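Xylanase inhibitor TL-XI (Triticum aestivum, PDB 3G7M) inhibits xylanases noncompetitively and, as a small thaumatin-like protein of wheat, probably takes part in plant defence. Local coordinates at residues I43-W49 with T85-V91. The protein carries 4 engineered substitutions. Numbering follows the deposited sequence.
Sequences IGSQYIW and TMAEVSV
Over one face of the Tyr47 ring sits the methyl of Met86, CE 4.0 Å above the plane and displaced toward the rim, while the carbonyl O of Ala87 lies at the ring's edge. Glu88 CG approaches the same ring obliquely, 3.8 Å from Tyr47 CE1, with the carboxylate turned 80° from the ring plane. Met86 bends at chi2 (-69°), which brings its sulfur near two aromatic rings: SD lies 4.6 Å from the Tyr47 ring centroid and 4.9 Å from that of the Trp49 six-membered ring, both Met-aromatic contacts met obliquely. Trp49 NE1 hydrogen bonds to Gly67 O, outside the two segments. Farther along this face, Ser90 OG donates to the syn lone pair of Glu88 OE2 at 3.0 Å, and both groups rest against Ser45 CB. With an alanine here instead of Glu88, Ser90 OG would probably lose this acceptor and the CE1 side of Tyr47 its cover by CG. On the face of Gln46, Ile48 and Val89, Ile48 CD1 meets Val89 CG2 at 3.8 Å; Ala87 there reaches Met111 and Leu113 of strand 111-115, in the second sheet. Paired backbone bonds join Gln46 to Val89 and Ile48 to Ala87, making 44-52 and 86-91 antiparallel neighbours within the larger sheet of this thaumatin-like fold. The ladder thus separates a face mixing aromatic, sulfur and polar groups from a mostly apolar one, held mainly by dispersion, that also takes in the Gln46 side chain.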
ATOM      1  N   ILE A  43     -11.971  12.679  -0.973  1.00 20.37           N
ATOM      2  CA  ILE A  43     -12.661  11.845   0.031  1.00 20.12           C
ATOM      3  C   ILE A  43     -12.444  10.355  -0.240  1.00 19.94           C
ATOM      4  O   ILE A  43     -12.128   9.952  -1.363  1.00 20.31           O
ATOM      5  CB  ILE A  43     -14.210  12.168   0.092  1.00 20.44           C
ATOM      6  CG1 ILE A  43     -14.847  11.596   1.379  1.00 20.22           C
ATOM      7  CG2 ILE A  43     -14.956  11.734  -1.219  1.00 20.36           C
ATOM      8  CD1 ILE A  43     -16.309  12.034   1.640  1.00 20.87           C
ATOM      9  N   GLY A  44     -12.624   9.532   0.782  1.00 19.76           N
ATOM     10  CA  GLY A  44     -12.549   8.090   0.605  1.00 20.05           C
ATOM     11  C   GLY A  44     -11.350   7.446   1.268  1.00 20.68           C
ATOM     12  O   GLY A  44     -10.446   8.122   1.780  1.00 20.57           O
ATOM     13  N   SER A  45     -11.332   6.121   1.256  1.00 21.03           N
ATOM     14  CA  SER A  45     -10.179   5.383   1.769  1.00 21.55           C
ATOM     15  C   SER A  45      -9.702   4.346   0.753  1.00 21.36           C
ATOM     16  O   SER A  45     -10.493   3.853  -0.074  1.00 21.52           O
ATOM     17  CB  SER A  45     -10.468   4.748   3.149  1.00 21.55           C
ATOM     18  OG  SER A  45     -11.778   4.186   3.195  1.00 23.98           O
ATOM     19  N   GLN A  46      -8.404   4.035   0.813  1.00 21.05           N
ATOM     20  CA  GLN A  46      -7.768   3.178  -0.167  1.00 20.41           C
ATOM     21  C   GLN A  46      -6.938   2.149   0.566  1.00 19.65           C
ATOM     22  O   GLN A  46      -6.356   2.454   1.612  1.00 19.19           O
ATOM     23  CB  GLN A  46      -6.857   4.006  -1.067  1.00 20.78           C
ATOM     24  CG  GLN A  46      -7.527   5.159  -1.772  1.00 24.34           C
ATOM     25  CD  GLN A  46      -6.537   6.248  -2.174  1.00 29.82           C
ATOM     26  OE1 GLN A  46      -5.786   6.760  -1.335  1.00 31.85           O
ATOM     27  NE2 GLN A  46      -6.539   6.615  -3.466  1.00 30.10           N
ATOM     28  N   TYR A  47      -6.887   0.931   0.020  1.00 19.13           N
ATOM     29  CA  TYR A  47      -5.985  -0.104   0.508  1.00 18.74           C
ATOM     30  C   TYR A  47      -4.743   0.036  -0.328  1.00 19.06           C
ATOM     31  O   TYR A  47      -4.843   0.287  -1.555  1.00 19.83           O
ATOM     32  CB  TYR A  47      -6.563  -1.518   0.313  1.00 18.47           C
ATOM     33  CG  TYR A  47      -7.611  -1.931   1.320  1.00 18.29           C
ATOM     34  CD1 TYR A  47      -7.363  -1.789   2.690  1.00 18.43           C
ATOM     35  CD2 TYR A  47      -8.841  -2.484   0.897  1.00 18.29           C
ATOM     36  CE1 TYR A  47      -8.315  -2.174   3.620  1.00 20.40           C
ATOM     37  CE2 TYR A  47      -9.812  -2.875   1.815  1.00 20.28           C
ATOM     38  CZ  TYR A  47      -9.555  -2.718   3.180  1.00 21.88           C
ATOM     39  OH  TYR A  47     -10.542  -3.088   4.102  1.00 22.15           O
ATOM     40  N   ILE A  48      -3.577  -0.145   0.319  1.00 18.70           N
ATOM     41  CA  ILE A  48      -2.304  -0.065  -0.376  1.00 18.26           C
ATOM     42  C   ILE A  48      -1.494  -1.241   0.099  1.00 18.44           C
ATOM     43  O   ILE A  48      -1.302  -1.424   1.305  1.00 19.08           O
ATOM     44  CB  ILE A  48      -1.579   1.288  -0.046  1.00 18.34           C
ATOM     45  CG1 ILE A  48      -2.393   2.455  -0.597  1.00 17.76           C
ATOM     46  CG2 ILE A  48      -0.125   1.321  -0.569  1.00 18.18           C
ATOM     47  CD1 ILE A  48      -1.985   3.783  -0.086  1.00 19.66           C
ATOM     48  N   TRP A  49      -1.020  -2.045  -0.842  1.00 18.70           N
ATOM     49  CA  TRP A  49      -0.138  -3.167  -0.516  1.00 18.65           C
ATOM     50  C   TRP A  49       0.843  -3.447  -1.632  1.00 18.80           C
ATOM     51  O   TRP A  49       0.583  -3.108  -2.774  1.00 18.95           O
ATOM     52  CB  TRP A  49      -0.960  -4.439  -0.216  1.00 18.90           C
ATOM     53  CG  TRP A  49      -1.623  -5.040  -1.413  1.00 17.27           C
ATOM     54  CD1 TRP A  49      -1.138  -6.028  -2.190  1.00 16.52           C
ATOM     55  CD2 TRP A  49      -2.905  -4.694  -1.945  1.00 16.91           C
ATOM     56  NE1 TRP A  49      -2.029  -6.328  -3.192  1.00 17.21           N
ATOM     57  CE2 TRP A  49      -3.126  -5.523  -3.066  1.00 16.23           C
ATOM     58  CE3 TRP A  49      -3.890  -3.766  -1.582  1.00 15.76           C
ATOM     59  CZ2 TRP A  49      -4.279  -5.445  -3.843  1.00 13.99           C
ATOM     60  CZ3 TRP A  49      -5.034  -3.686  -2.353  1.00 14.40           C
ATOM     61  CH2 TRP A  49      -5.216  -4.523  -3.472  1.00 14.37           C
ATOM     62  N   THR A  85       0.877  -7.680   3.652  1.00 18.89           N
ATOM     63  CA  THR A  85       0.843  -6.553   4.575  1.00 19.11           C
ATOM     64  C   THR A  85      -0.116  -5.516   4.019  1.00 19.57           C
ATOM     65  O   THR A  85       0.008  -5.151   2.854  1.00 19.67           O
ATOM     66  CB  THR A  85       2.221  -5.927   4.714  1.00 18.89           C
ATOM     67  OG1 THR A  85       3.143  -6.958   5.172  1.00 18.91           O
ATOM     68  CG2 THR A  85       2.190  -4.784   5.724  1.00 19.34           C
ATOM     69  N   MET A  86      -1.085  -5.078   4.840  1.00 19.85           N
ATOM     70  CA  MET A  86      -2.158  -4.151   4.416  1.00 19.91           C
ATOM     71  C   MET A  86      -2.099  -2.769   5.037  1.00 19.82           C
ATOM     72  O   MET A  86      -2.299  -2.587   6.271  1.00 19.33           O
ATOM     73  CB  MET A  86      -3.531  -4.727   4.693  1.00 19.84           C
ATOM     74  CG  MET A  86      -4.101  -5.479   3.548  1.00 22.63           C
ATOM     75  SD  MET A  86      -4.507  -4.387   2.188  1.00 26.09           S
ATOM     76  CE  MET A  86      -5.732  -5.441   1.372  1.00 26.22           C
ATOM     77  N   ALA A  87      -1.843  -1.793   4.152  1.00 19.70           N
ATOM     78  CA  ALA A  87      -1.885  -0.410   4.530  1.00 19.75           C
ATOM     79  C   ALA A  87      -3.205   0.225   4.070  1.00 20.22           C
ATOM     80  O   ALA A  87      -3.679  -0.041   2.949  1.00 20.32           O
ATOM     81  CB  ALA A  87      -0.739   0.291   3.924  1.00 19.72           C
ATOM     82  N   GLU A  88      -3.797   1.049   4.947  1.00 20.51           N
ATOM     83  CA  GLU A  88      -5.059   1.776   4.675  1.00 20.53           C
ATOM     84  C   GLU A  88      -4.859   3.286   4.800  1.00 20.17           C
ATOM     85  O   GLU A  88      -4.311   3.776   5.779  1.00 19.95           O
ATOM     86  CB  GLU A  88      -6.155   1.317   5.653  1.00 20.35           C
ATOM     87  CG  GLU A  88      -7.564   1.262   5.098  1.00 21.62           C
ATOM     88  CD  GLU A  88      -8.384   2.493   5.416  1.00 23.48           C
ATOM     89  OE1 GLU A  88      -9.590   2.358   5.716  1.00 23.54           O
ATOM     90  OE2 GLU A  88      -7.850   3.614   5.298  1.00 25.23           O
ATOM     91  N   VAL A  89      -5.319   4.028   3.810  1.00 20.56           N
ATOM     92  CA  VAL A  89      -5.224   5.480   3.864  1.00 21.21           C
ATOM     93  C   VAL A  89      -6.607   6.054   3.615  1.00 21.64           C
ATOM     94  O   VAL A  89      -7.173   5.800   2.544  1.00 22.00           O
ATOM     95  CB  VAL A  89      -4.192   6.031   2.809  1.00 21.13           C
ATOM     96  CG1 VAL A  89      -4.263   7.556   2.658  1.00 20.67           C
ATOM     97  CG2 VAL A  89      -2.774   5.590   3.164  1.00 20.30           C
ATOM     98  N   SER A  90      -7.140   6.810   4.593  1.00 22.11           N
ATOM     99  CA  SER A  90      -8.398   7.566   4.434  1.00 22.99           C
ATOM    100  C   SER A  90      -8.122   9.059   4.212  1.00 23.53           C
ATOM    101  O   SER A  90      -7.218   9.634   4.824  1.00 24.01           O
ATOM    102  CB  SER A  90      -9.343   7.374   5.627  1.00 22.54           C
ATOM    103  OG  SER A  90      -9.542   5.998   5.948  1.00 24.03           O
ATOM    104  N   VAL A  91      -8.894   9.688   3.331  1.00 23.74           N
ATOM    105  CA  VAL A  91      -8.722  11.114   3.084  1.00 24.05           C
ATOM    106  C   VAL A  91     -10.004  11.918   3.356  1.00 24.27           C
ATOM    107  O   VAL A  91     -11.083  11.536   2.904  1.00 24.03           O
ATOM    108  CB  VAL A  91      -8.242  11.343   1.631  1.00 24.30           C
ATOM    109  CG1 VAL A  91      -7.927  12.829   1.367  1.00 23.81           C
ATOM    110  CG2 VAL A  91      -7.006  10.477   1.344  1.00 24.24           C
TER